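Local coordinates for protein piwi (Drosophila melanogaster, PDB 6KR6) that binds piRNAs and, as an Argonaute-family protein of the nucleus, mediates the repression of transposable elements, at residues A[406-411]-A[566-571]; A[508-513]-A[533-538]; A[185-190]-A[199-204]; A[721-726]-A[742-747]. All blocks are in the same frame, centred on the assembly; numbering follows the deposited sequence.

Contact 1 of 4, residues A[406-411]-A[566-571]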
# COMPACT_ATOMS: atom_id res chain seq x y z
N GLY A 406 21.54 15.06 -1.89
CA GLY A 406 21.61 16.50 -1.81
C GLY A 406 20.34 17.17 -2.29
O GLY A 406 19.55 16.60 -3.04
N GLN A 407 20.14 18.40 -1.82
CA GLN A 407 18.96 19.16 -2.20
C GLN A 407 18.93 19.39 -3.70
O GLN A 407 19.96 19.61 -4.34
CB GLN A 407 18.94 20.51 -1.47
CG GLN A 407 18.94 20.41 0.04
CD GLN A 407 18.98 21.77 0.71
OE1 GLN A 407 19.21 21.88 1.91
NE2 GLN A 407 18.75 22.81 -0.08
N GLN A 408 17.73 19.32 -4.27
CA GLN A 408 17.53 19.52 -5.70
C GLN A 408 17.04 20.94 -5.97
O GLN A 408 16.50 21.61 -5.10
CB GLN A 408 16.52 18.50 -6.24
CG GLN A 408 16.93 17.05 -6.01
CD GLN A 408 18.28 16.72 -6.64
OE1 GLN A 408 18.41 16.66 -7.86
NE2 GLN A 408 19.28 16.50 -5.79
N ASN A 409 17.26 21.39 -7.20
CA ASN A 409 16.96 22.76 -7.61
C ASN A 409 15.64 22.81 -8.37
O ASN A 409 15.47 22.11 -9.37
CB ASN A 409 18.09 23.33 -8.47
CG ASN A 409 19.23 23.89 -7.64
OD1 ASN A 409 19.01 24.62 -6.67
ND2 ASN A 409 20.45 23.55 -8.02
N ILE A 410 14.73 23.65 -7.89
CA ILE A 410 13.44 23.88 -8.53
C ILE A 410 13.57 25.09 -9.44
O ILE A 410 13.97 26.17 -8.99
CB ILE A 410 12.34 24.09 -7.48
CG1 ILE A 410 12.52 23.12 -6.31
CG2 ILE A 410 10.97 23.91 -8.09
CD1 ILE A 410 12.43 21.66 -6.70
N VAL A 411 13.21 24.92 -10.71
CA VAL A 411 13.43 25.92 -11.75
C VAL A 411 12.13 26.66 -12.02
O VAL A 411 11.05 26.06 -12.05
CB VAL A 411 13.96 25.26 -13.04
CG1 VAL A 411 14.28 26.31 -14.09
CG2 VAL A 411 15.18 24.40 -12.74
N TRP A 566 6.81 24.62 -12.46
CA TRP A 566 8.24 24.54 -12.18
C TRP A 566 8.78 23.25 -12.79
O TRP A 566 8.04 22.44 -13.34
CB TRP A 566 8.51 24.63 -10.67
CG TRP A 566 7.97 23.50 -9.85
CD1 TRP A 566 8.49 22.24 -9.72
CD2 TRP A 566 6.81 23.52 -9.01
NE1 TRP A 566 7.73 21.49 -8.87
CE2 TRP A 566 6.69 22.25 -8.42
CE3 TRP A 566 5.85 24.50 -8.70
CZ2 TRP A 566 5.65 21.93 -7.54
CZ3 TRP A 566 4.83 24.18 -7.83
CH2 TRP A 566 4.74 22.90 -7.26
N MET A 567 10.10 23.07 -12.67
CA MET A 567 10.78 21.94 -13.28
C MET A 567 12.04 21.63 -12.48
O MET A 567 12.56 22.48 -11.75
CB MET A 567 11.09 22.23 -14.76
CG MET A 567 11.88 21.16 -15.53
SD MET A 567 11.23 19.47 -15.45
CE MET A 567 9.50 19.73 -15.82
N ILE A 568 12.52 20.40 -12.62
CA ILE A 568 13.71 19.93 -11.95
C ILE A 568 14.86 19.93 -12.94
O ILE A 568 14.67 19.90 -14.16
CB ILE A 568 13.47 18.53 -11.34
CG1 ILE A 568 14.65 18.08 -10.48
CG2 ILE A 568 13.20 17.51 -12.44
CD1 ILE A 568 14.97 19.03 -9.35
N GLU A 569 16.09 19.99 -12.42
CA GLU A 569 17.28 19.82 -13.25
C GLU A 569 17.39 18.36 -13.66
O GLU A 569 17.62 17.48 -12.82
CB GLU A 569 18.52 20.27 -12.49
CG GLU A 569 18.63 21.78 -12.32
CD GLU A 569 19.87 22.18 -11.53
OE1 GLU A 569 20.25 21.43 -10.61
OE2 GLU A 569 20.45 23.25 -11.83
N LEU A 570 17.24 18.09 -14.96
CA LEU A 570 17.17 16.72 -15.47
C LEU A 570 18.29 16.47 -16.48
O LEU A 570 18.20 16.91 -17.64
CB LEU A 570 15.81 16.47 -16.12
CG LEU A 570 15.57 15.09 -16.75
CD1 LEU A 570 15.67 13.99 -15.71
CD2 LEU A 570 14.22 15.06 -17.46
N PRO A 571 19.36 15.77 -16.09
CA PRO A 571 20.48 15.51 -17.01
C PRO A 571 20.31 14.22 -17.81
O PRO A 571 21.14 13.30 -17.75
CB PRO A 571 21.68 15.45 -16.06
CG PRO A 571 21.10 14.84 -14.81
CD PRO A 571 19.68 15.35 -14.71

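Contact 2 of 4, residues A[508-513]-A[533-538]. With nucleotides of chain B.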
# COMPACT_ATOMS: atom_id res chain seq x y z
N CYS A 508 -16.35 26.92 -10.09
CA CYS A 508 -17.67 26.79 -9.48
C CYS A 508 -17.54 26.94 -7.97
O CYS A 508 -16.85 26.14 -7.32
CB CYS A 508 -18.32 25.46 -9.83
SG CYS A 508 -18.76 25.29 -11.58
N LEU A 509 -18.20 27.95 -7.41
CA LEU A 509 -18.23 28.17 -5.97
C LEU A 509 -19.38 27.36 -5.38
O LEU A 509 -20.53 27.52 -5.80
CB LEU A 509 -18.39 29.65 -5.66
CG LEU A 509 -18.01 30.12 -4.25
CD1 LEU A 509 -16.55 29.81 -3.96
CD2 LEU A 509 -18.29 31.60 -4.08
N VAL A 510 -19.07 26.50 -4.42
CA VAL A 510 -20.07 25.59 -3.85
C VAL A 510 -20.34 25.98 -2.41
O VAL A 510 -19.49 26.63 -1.77
CB VAL A 510 -19.61 24.13 -3.95
CG1 VAL A 510 -19.23 23.79 -5.38
CG2 VAL A 510 -18.45 23.86 -3.01
N PRO A 511 -21.51 25.63 -1.85
CA PRO A 511 -21.79 26.00 -0.46
C PRO A 511 -21.10 25.10 0.56
O PRO A 511 -20.62 25.60 1.59
CB PRO A 511 -23.32 25.87 -0.36
CG PRO A 511 -23.81 25.80 -1.77
CD PRO A 511 -22.71 25.15 -2.54
N ASN A 512 -21.04 23.80 0.31
CA ASN A 512 -20.60 22.86 1.33
C ASN A 512 -19.77 21.75 0.69
O ASN A 512 -19.42 21.80 -0.50
CB ASN A 512 -21.81 22.29 2.09
CG ASN A 512 -22.82 21.62 1.18
OD1 ASN A 512 -22.61 21.52 -0.04
ND2 ASN A 512 -23.91 21.14 1.76
N ASP A 513 -19.46 20.74 1.50
CA ASP A 513 -18.65 19.59 1.08
C ASP A 513 -19.58 18.44 0.69
O ASP A 513 -19.73 17.44 1.39
CB ASP A 513 -17.70 19.20 2.21
CG ASP A 513 -16.63 18.22 1.77
OD1 ASP A 513 -16.97 17.18 1.16
OD2 ASP A 513 -15.44 18.47 2.06
N THR A 533 -12.31 22.21 -15.05
CA THR A 533 -13.10 22.92 -14.06
C THR A 533 -12.35 23.01 -12.74
O THR A 533 -11.44 22.23 -12.46
CB THR A 533 -14.47 22.25 -13.83
OG1 THR A 533 -14.27 20.95 -13.27
CG2 THR A 533 -15.23 22.13 -15.14
N GLN A 534 -12.76 23.98 -11.92
CA GLN A 534 -12.19 24.20 -10.60
C GLN A 534 -13.32 24.40 -9.60
O GLN A 534 -14.25 25.18 -9.85
CB GLN A 534 -11.25 25.41 -10.59
CG GLN A 534 -10.71 25.75 -9.21
CD GLN A 534 -9.97 24.59 -8.58
OE1 GLN A 534 -9.06 24.02 -9.18
NE2 GLN A 534 -10.37 24.22 -7.37
N VAL A 535 -13.24 23.71 -8.46
CA VAL A 535 -14.26 23.78 -7.42
C VAL A 535 -13.63 24.38 -6.17
O VAL A 535 -12.52 24.02 -5.79
CB VAL A 535 -14.85 22.39 -7.12
CG1 VAL A 535 -15.85 22.46 -5.98
CG2 VAL A 535 -15.50 21.81 -8.37
N VAL A 536 -14.35 25.31 -5.54
CA VAL A 536 -13.90 25.98 -4.33
C VAL A 536 -15.00 25.88 -3.29
O VAL A 536 -16.12 26.37 -3.51
CB VAL A 536 -13.53 27.45 -4.58
CG1 VAL A 536 -13.17 28.14 -3.28
CG2 VAL A 536 -12.39 27.55 -5.58
N THR A 537 -14.70 25.25 -2.15
CA THR A 537 -15.66 25.16 -1.06
C THR A 537 -15.88 26.54 -0.44
O THR A 537 -14.95 27.35 -0.37
CB THR A 537 -15.18 24.17 -0.00
OG1 THR A 537 -14.78 22.95 -0.64
CG2 THR A 537 -16.28 23.87 1.00
N LEU A 538 -17.11 26.80 -0.00
CA LEU A 538 -17.44 28.11 0.54
C LEU A 538 -16.58 28.45 1.75
O LEU A 538 -16.20 29.61 1.93
CB LEU A 538 -18.93 28.17 0.90
CG LEU A 538 -19.43 29.53 1.39
CD1 LEU A 538 -19.23 30.58 0.31
CD2 LEU A 538 -20.89 29.44 1.80
OP3 U B 1 -9.89 21.51 -7.70
P U B 1 -10.96 20.48 -7.78
OP1 U B 1 -11.68 20.67 -9.06
OP2 U B 1 -10.32 19.17 -7.51
O5' U B 1 -12.00 20.76 -6.61
C5' U B 1 -11.65 20.53 -5.24
C4' U B 1 -12.62 21.20 -4.30
O4' U B 1 -13.84 20.41 -4.23
C3' U B 1 -12.13 21.36 -2.86
O3' U B 1 -12.60 22.61 -2.34
C2' U B 1 -12.81 20.21 -2.13
O2' U B 1 -13.01 20.43 -0.75
C1' U B 1 -14.14 20.12 -2.88
N1 U B 1 -14.76 18.78 -2.81
C2 U B 1 -16.14 18.72 -2.68
O2 U B 1 -16.84 19.72 -2.63
N3 U B 1 -16.66 17.46 -2.61
C4 U B 1 -15.96 16.27 -2.66
O4 U B 1 -16.58 15.20 -2.58
C5 U B 1 -14.55 16.41 -2.79
C6 U B 1 -14.01 17.64 -2.86
P A B 2 -11.71 23.44 -1.30
OP1 A B 2 -11.50 22.57 -0.11
OP2 A B 2 -12.29 24.79 -1.14
O5' A B 2 -10.30 23.59 -2.02
C5' A B 2 -10.17 24.20 -3.30
C4' A B 2 -8.72 24.40 -3.64
O4' A B 2 -8.22 25.51 -2.85
C3' A B 2 -7.81 23.23 -3.30
O3' A B 2 -7.72 22.29 -4.36
C2' A B 2 -6.48 23.89 -2.97
O2' A B 2 -5.75 24.17 -4.15
C1' A B 2 -6.93 25.22 -2.36
N9 A B 2 -7.01 25.19 -0.88
C8 A B 2 -8.16 25.31 -0.14
N7 A B 2 -7.95 25.28 1.16
C5 A B 2 -6.58 25.14 1.27
C6 A B 2 -5.73 25.05 2.38
N6 A B 2 -6.16 25.08 3.65
N1 A B 2 -4.40 24.92 2.16
C2 A B 2 -3.97 24.89 0.89
N3 A B 2 -4.67 24.97 -0.24
C4 A B 2 -5.98 25.09 0.02

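Contact 3 of 4, residues A[185-190]-A[199-204]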
# COMPACT_ATOMS: atom_id res chain seq x y z
N PHE A 185 -1.81 -11.06 17.18
CA PHE A 185 -2.84 -10.20 17.76
C PHE A 185 -3.15 -10.62 19.19
O PHE A 185 -2.95 -11.78 19.57
CB PHE A 185 -4.12 -10.23 16.92
CG PHE A 185 -3.96 -9.62 15.56
CD1 PHE A 185 -3.79 -8.26 15.42
CD2 PHE A 185 -3.97 -10.41 14.42
CE1 PHE A 185 -3.64 -7.69 14.17
CE2 PHE A 185 -3.82 -9.85 13.17
CZ PHE A 185 -3.66 -8.48 13.04
N ASP A 186 -3.64 -9.66 19.97
CA ASP A 186 -4.03 -9.88 21.36
C ASP A 186 -5.52 -9.56 21.46
O ASP A 186 -5.90 -8.41 21.72
CB ASP A 186 -3.21 -9.02 22.31
CG ASP A 186 -3.07 -9.64 23.69
OD1 ASP A 186 -3.66 -10.72 23.92
OD2 ASP A 186 -2.38 -9.04 24.54
N PRO A 187 -6.40 -10.54 21.23
CA PRO A 187 -7.84 -10.26 21.30
C PRO A 187 -8.33 -9.88 22.68
O PRO A 187 -9.38 -9.23 22.80
CB PRO A 187 -8.48 -11.58 20.84
CG PRO A 187 -7.39 -12.30 20.10
CD PRO A 187 -6.12 -11.92 20.79
N ARG A 188 -7.60 -10.25 23.74
CA ARG A 188 -7.95 -9.78 25.08
C ARG A 188 -7.86 -8.27 25.16
O ARG A 188 -8.69 -7.62 25.81
CB ARG A 188 -7.04 -10.43 26.12
CG ARG A 188 -6.96 -11.94 26.05
CD ARG A 188 -5.87 -12.48 26.97
NE ARG A 188 -4.56 -11.94 26.64
CZ ARG A 188 -3.95 -10.97 27.33
NH1 ARG A 188 -4.54 -10.44 28.39
NH2 ARG A 188 -2.75 -10.54 26.95
N ALA A 189 -6.86 -7.69 24.51
CA ALA A 189 -6.64 -6.24 24.49
C ALA A 189 -7.41 -5.55 23.37
O ALA A 189 -6.91 -4.60 22.77
CB ALA A 189 -5.15 -5.95 24.39
N LYS A 190 -8.61 -6.02 23.06
CA LYS A 190 -9.40 -5.39 22.01
C LYS A 190 -9.84 -4.00 22.45
O LYS A 190 -10.13 -3.76 23.63
CB LYS A 190 -10.62 -6.24 21.67
CG LYS A 190 -11.65 -6.35 22.78
CD LYS A 190 -13.01 -6.77 22.23
CE LYS A 190 -14.10 -6.60 23.28
NZ LYS A 190 -15.46 -6.79 22.70
N GLU A 199 -14.55 -2.97 16.40
CA GLU A 199 -13.50 -3.37 17.32
C GLU A 199 -12.15 -3.35 16.61
O GLU A 199 -12.03 -3.83 15.48
CB GLU A 199 -13.77 -4.77 17.90
CG GLU A 199 -14.93 -5.51 17.28
CD GLU A 199 -15.24 -6.81 18.00
OE1 GLU A 199 -14.76 -6.98 19.14
OE2 GLU A 199 -15.95 -7.66 17.42
N LEU A 200 -11.15 -2.77 17.28
CA LEU A 200 -9.80 -2.65 16.76
C LEU A 200 -8.87 -3.47 17.65
O LEU A 200 -8.75 -3.20 18.84
CB LEU A 200 -9.36 -1.18 16.73
CG LEU A 200 -8.04 -0.73 16.10
CD1 LEU A 200 -8.12 0.75 15.76
CD2 LEU A 200 -6.85 -0.98 17.01
N TRP A 201 -8.22 -4.47 17.06
CA TRP A 201 -7.29 -5.32 17.79
C TRP A 201 -5.87 -4.87 17.52
O TRP A 201 -5.46 -4.82 16.35
CB TRP A 201 -7.47 -6.78 17.40
CG TRP A 201 -8.80 -7.36 17.78
CD1 TRP A 201 -9.88 -6.69 18.28
CD2 TRP A 201 -9.20 -8.74 17.69
NE1 TRP A 201 -10.92 -7.56 18.51
CE2 TRP A 201 -10.52 -8.82 18.15
CE3 TRP A 201 -8.56 -9.90 17.26
CZ2 TRP A 201 -11.22 -10.02 18.20
CZ3 TRP A 201 -9.25 -11.10 17.31
CH2 TRP A 201 -10.57 -11.15 17.77
N PRO A 202 -5.09 -4.53 18.54
CA PRO A 202 -3.67 -4.24 18.32
C PRO A 202 -2.89 -5.52 18.08
O PRO A 202 -3.30 -6.62 18.46
CB PRO A 202 -3.25 -3.56 19.63
CG PRO A 202 -4.15 -4.17 20.65
CD PRO A 202 -5.47 -4.39 19.96
N GLY A 203 -1.74 -5.35 17.44
CA GLY A 203 -0.91 -6.51 17.15
C GLY A 203 0.41 -6.09 16.56
O GLY A 203 0.70 -4.91 16.38
N TYR A 204 1.21 -7.10 16.24
CA TYR A 204 2.58 -6.92 15.77
C TYR A 204 2.78 -7.69 14.48
O TYR A 204 2.52 -8.89 14.42
CB TYR A 204 3.58 -7.37 16.84
CG TYR A 204 3.43 -6.65 18.16
CD1 TYR A 204 4.09 -5.45 18.39
CD2 TYR A 204 2.62 -7.16 19.16
CE1 TYR A 204 3.94 -4.78 19.59
CE2 TYR A 204 2.47 -6.49 20.37
CZ TYR A 204 3.14 -5.31 20.57
OH TYR A 204 3.00 -4.64 21.77

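Contact 4 of 4, residues A[721-726]-A[742-747]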
# COMPACT_ATOMS: atom_id res chain seq x y z
N PRO A 721 17.21 -9.87 -0.37
CA PRO A 721 18.48 -10.23 -1.02
C PRO A 721 18.35 -10.47 -2.51
O PRO A 721 19.22 -10.04 -3.28
CB PRO A 721 18.91 -11.51 -0.27
CG PRO A 721 18.08 -11.53 0.98
CD PRO A 721 16.79 -10.88 0.62
N GLU A 722 17.28 -11.15 -2.95
CA GLU A 722 17.15 -11.49 -4.36
C GLU A 722 16.82 -10.27 -5.21
O GLU A 722 17.16 -10.23 -6.40
CB GLU A 722 16.08 -12.56 -4.55
CG GLU A 722 14.72 -12.19 -3.97
CD GLU A 722 13.60 -12.33 -4.99
OE1 GLU A 722 13.86 -12.14 -6.19
OE2 GLU A 722 12.46 -12.63 -4.58
N ARG A 723 16.16 -9.27 -4.64
CA ARG A 723 15.68 -8.12 -5.40
C ARG A 723 16.75 -7.05 -5.51
O ARG A 723 17.51 -6.81 -4.56
CB ARG A 723 14.43 -7.53 -4.75
CG ARG A 723 13.12 -8.07 -5.31
CD ARG A 723 12.41 -8.99 -4.34
NE ARG A 723 12.09 -8.34 -3.07
CZ ARG A 723 11.10 -7.47 -2.89
NH1 ARG A 723 10.89 -6.94 -1.69
NH2 ARG A 723 10.31 -7.13 -3.90
N TYR A 724 16.81 -6.41 -6.67
CA TYR A 724 17.55 -5.16 -6.85
C TYR A 724 16.59 -4.03 -6.51
O TYR A 724 15.78 -3.61 -7.34
CB TYR A 724 18.10 -5.04 -8.27
CG TYR A 724 18.64 -3.67 -8.62
CD1 TYR A 724 19.29 -2.89 -7.67
CD2 TYR A 724 18.49 -3.15 -9.90
CE1 TYR A 724 19.78 -1.63 -7.98
CE2 TYR A 724 18.98 -1.90 -10.23
CZ TYR A 724 19.62 -1.14 -9.26
OH TYR A 724 20.11 0.10 -9.59
N ASP A 725 16.67 -3.54 -5.27
CA ASP A 725 15.71 -2.56 -4.79
C ASP A 725 16.36 -1.71 -3.71
O ASP A 725 17.50 -1.95 -3.30
CB ASP A 725 14.45 -3.25 -4.25
CG ASP A 725 14.77 -4.35 -3.26
OD1 ASP A 725 15.92 -4.83 -3.25
OD2 ASP A 725 13.86 -4.74 -2.50
N PHE A 726 15.62 -0.71 -3.25
CA PHE A 726 16.10 0.18 -2.21
C PHE A 726 14.91 0.85 -1.53
O PHE A 726 13.76 0.72 -1.95
CB PHE A 726 17.07 1.23 -2.77
CG PHE A 726 16.46 2.14 -3.81
CD1 PHE A 726 16.49 1.79 -5.15
CD2 PHE A 726 15.87 3.34 -3.45
CE1 PHE A 726 15.94 2.62 -6.11
CE2 PHE A 726 15.32 4.17 -4.40
CZ PHE A 726 15.35 3.81 -5.74
N SER A 742 9.43 1.96 -0.92
CA SER A 742 10.28 0.88 -1.40
C SER A 742 10.22 0.84 -2.92
O SER A 742 9.15 0.60 -3.50
CB SER A 742 9.85 -0.46 -0.81
OG SER A 742 10.63 -1.52 -1.33
N TYR A 743 11.35 1.08 -3.57
CA TYR A 743 11.45 1.05 -5.02
C TYR A 743 12.17 -0.23 -5.43
O TYR A 743 13.34 -0.43 -5.06
CB TYR A 743 12.19 2.28 -5.55
CG TYR A 743 11.56 3.59 -5.11
CD1 TYR A 743 10.60 4.21 -5.89
CD2 TYR A 743 11.92 4.19 -3.91
CE1 TYR A 743 10.02 5.40 -5.50
CE2 TYR A 743 11.34 5.37 -3.51
CZ TYR A 743 10.39 5.98 -4.31
OH TYR A 743 9.82 7.16 -3.91
N ASN A 744 11.48 -1.08 -6.18
CA ASN A 744 11.96 -2.41 -6.55
C ASN A 744 12.14 -2.46 -8.06
O ASN A 744 11.16 -2.48 -8.81
CB ASN A 744 10.99 -3.48 -6.07
CG ASN A 744 11.56 -4.88 -6.19
OD1 ASN A 744 10.88 -5.86 -5.89
ND2 ASN A 744 12.81 -4.99 -6.61
N VAL A 745 13.39 -2.50 -8.51
CA VAL A 745 13.73 -2.48 -9.93
C VAL A 745 13.71 -3.92 -10.43
O VAL A 745 14.68 -4.66 -10.26
CB VAL A 745 15.08 -1.81 -10.18
CG1 VAL A 745 15.36 -1.74 -11.67
CG2 VAL A 745 15.11 -0.43 -9.55
N LEU A 746 12.60 -4.33 -11.04
CA LEU A 746 12.50 -5.68 -11.58
C LEU A 746 13.40 -5.85 -12.80
O LEU A 746 14.19 -6.80 -12.88
CB LEU A 746 11.05 -6.01 -11.92
CG LEU A 746 10.10 -6.05 -10.73
CD1 LEU A 746 8.76 -6.64 -11.14
CD2 LEU A 746 10.72 -6.85 -9.59
N TYR A 747 13.29 -4.94 -13.77
CA TYR A 747 14.13 -4.97 -14.96
C TYR A 747 14.80 -3.62 -15.16
O TYR A 747 14.21 -2.57 -14.89
CB TYR A 747 13.31 -5.32 -16.21
CG TYR A 747 14.15 -5.38 -17.46
CD1 TYR A 747 14.94 -6.50 -17.73
CD2 TYR A 747 14.17 -4.33 -18.37
CE1 TYR A 747 15.72 -6.56 -18.87
CE2 TYR A 747 14.95 -4.38 -19.51
CZ TYR A 747 15.72 -5.50 -19.76
OH TYR A 747 16.49 -5.56 -20.89

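Contact 1 of 4, residues A[406-411]-A[566-571]
Ile410 meets the indole of Trp566 through its CG2 branch, which lies 3.4 Å from Trp566 CD1. The rings of Trp425 and Tyr769 meet this indole edge-to-face, and NE1 bonds to the carbonyl of His766. Together these partners probably fix the rotation of the ring. In Ile410, CG2 stands anti to the backbone N while CG1 lies beside it (chi1 -41°), and this sends CG2 to the indole. The other flat pair is Asn409 and Glu569. Their side chains run alongside each other, with amide and carboxylate planes about perpendicular. Asn409 ND2 gives a weak hydrogen bond to Glu569 OE1 at 3.4 Å. The other oxygen, OE2, forms a salt bridge with Lys416. A glutamine in place of Glu569 would probably leave Lys416 without its charged mate.

The backbones form an antiparallel pair at the edge of a small three-stranded sheet. Strand 409-411 lies in the middle, between 416-418 and the short, weakly bonded strand 567-568. Val411 and Met567 are the hydrogen-bonded pair. Val411 N donates to Met567 O at 2.7 Å, and Met567 N donates back to Val411 O at 3.2 Å. This brings the chain just after strand 392-405 against segment 566-571 of the Piwi domain, across about 155 residues of chain. Ile568 extends its CD1 to within 3.5 Å of Gln408 CB. Gln408 is held at both ends of its amide: NE2 bonds to Gly406 O at 2.8 Å, and OE1 takes a bond from Lys763 of helix 754-764.

Contact 2 of 4, residues A[508-513]-A[533-538]
Strands 506-510 and 533-537 are the parallel pair of a beta-alpha-beta crossover, joined by helix 515-528. Cys508 N donates to Gln534 O (2.7 Å), Val536 N to Cys508 O (3.2 Å) and Val510 N to Val536 O (3.1 Å). Leu509 CD1 packs on Val536 CG1 at 3.8 Å, next to Leu460 of helix 454-471. On the other face, Val510 CG1 meets Val535 CG1 at 3.7 Å, the two side chains crossing at about a right angle.

Strand 533-537 is the edge of a four-stranded parallel sheet, as in the MID region of Argonaute proteins, and it carries the 5' end of the guide RNA. Gln534 NE2 makes a weak hydrogen bond to OP3 of U1 of chain B at 2.8 Å. The Gln534 chain leaves anti to the backbone N and bends at chi2 (57°), which turns the amide to that phosphate. Gln556, a zinc ligand here, lies beside it. A leucine at Gln534 would probably leave this phosphate oxygen without its amide partner. Thr537 serves the next phosphate. Its N donates to OP2 of A2 of chain B at 2.7 Å, and its OG1 donates to O3' of U1 of chain B at 2.8 Å.

Contact 3 of 4, residues A[185-190]-A[199-204]
Trp201 holds its CG beside the backbone N (chi1 -65°), and this lays the indole against Pro187 and Lys190. In Lys190 the CG sits between the backbone N and the carbonyl carbon (chi1 67°). From there the extended chain runs toward Glu199.

Pro187 makes a CH-pi contact with the indole. Its CB lies 3.8 Å from the centroid of the six-membered ring, over one face. Pro187 CG touches Trp201 CZ3 at 3.6 Å. At the pyrrole part of the ring, Lys190 CB approaches NE1 to 3.4 Å. Beyond it, Lys190 NZ and Glu199 OE1 form a long salt bridge of 3.6 Å, the two side chains crossing at a slant. Phe185 presents a ring edge to the strand: its CD1 is 3.5 Å from Pro202 O, which lies near the ring plane. Gly203 is paired with Phe185 and has no side chain, which leaves room for this ring. Pro202 has no N-H to give, but its O receives a weak hydrogen bond from Asp186 N at 3.4 Å. Ala189 CB adds a loose apolar contact with Pro202 CG at 4.3 Å.

The contact belongs to a beta hairpin of strands 183-193 and 198-210, in the region that interacts with CBX5 and papi. The first strand is interrupted here. Residues 186-190 leave the regular pairing, which resumes where Leu200 bonds to Ile191. On its far side strand 198-210 pairs with strand 215-227, and Phe185 bonds to Glu178 of strand 178-180. Tyr204 stacks on Phe372 of helix 362-378.

Contact 4 of 4, residues A[721-726]-A[742-747]
Asn744 reaches across to three residues of segment 721-726. Its CB lies 3.9 Å from Asp725 CB. Its CG stands anti to the backbone N (chi1 -169°), which carries the amide toward Arg723. OD1 rests against the bent arginine chain, 3.2 Å from Arg723 CG. The guanidinium and amide planes are almost perpendicular. ND2 gives a weak hydrogen bond to Tyr724 O at 3.4 Å.

The same Tyr724 O takes the stronger bond of Val745 N at 2.9 Å. The Tyr724 ring and Val745 lie alongside each other, with Val745 CG2 over one ring face. On the same face as Tyr724 and Val745, opposite Asp725 and Asn744, Phe726 and Tyr743 meet. Tyr743 CB sits over the Phe726 ring in a CH-pi contact, 3.9 Å from its centroid. The two rings are near parallel (23°) but slid apart. Phe726 N donates to Tyr743 O and Tyr743 N to Phe726 O, both at 2.9 Å.

These strands form a beta hairpin in the Piwi domain. Strand 741-745 also pairs with strand 687-695, and Leu746 and Tyr747 both face Tyr690 in a classic beta bulge. Tyr743 lies about 9 Å, side chain to side chain, from Asp652, a probable active-site residue.

Arg723 NH1 and Asp725 OD2 form a long salt bridge of 3.8 Å. It rests on charge alone, since OD2 lies over the guanidinium, well out of its plane. Tyr724, Phe726, Tyr743 and Val745 make one face largely aromatic and aliphatic, while Asp725 and Asn744 place polar groups on the other.

Overall arrangement
Along the chain, contact 3 closes first, contact 2 is nested inside the loop closed by contact 1, and contact 4 comes last. No two of them touch. The nearest centres, of contacts 1 and 4, are about 25 Å apart; those of contacts 1 and 3 are about 46 Å apart. Contact 2 belongs to the parallel sheet that holds the guide RNA 5' end. Contact 4 belongs to a hairpin whose strand 741-745 pairs with 687-695, itself beside strand 646-652, which ends at the probable active-site residue Asp652. Helix 754-764 touches contacts 1 and 4. Contact 3 is a hairpin in the N-terminal region that interacts with CBX5 and papi. The four thus lie in well-separated parts of one RNA-binding chain.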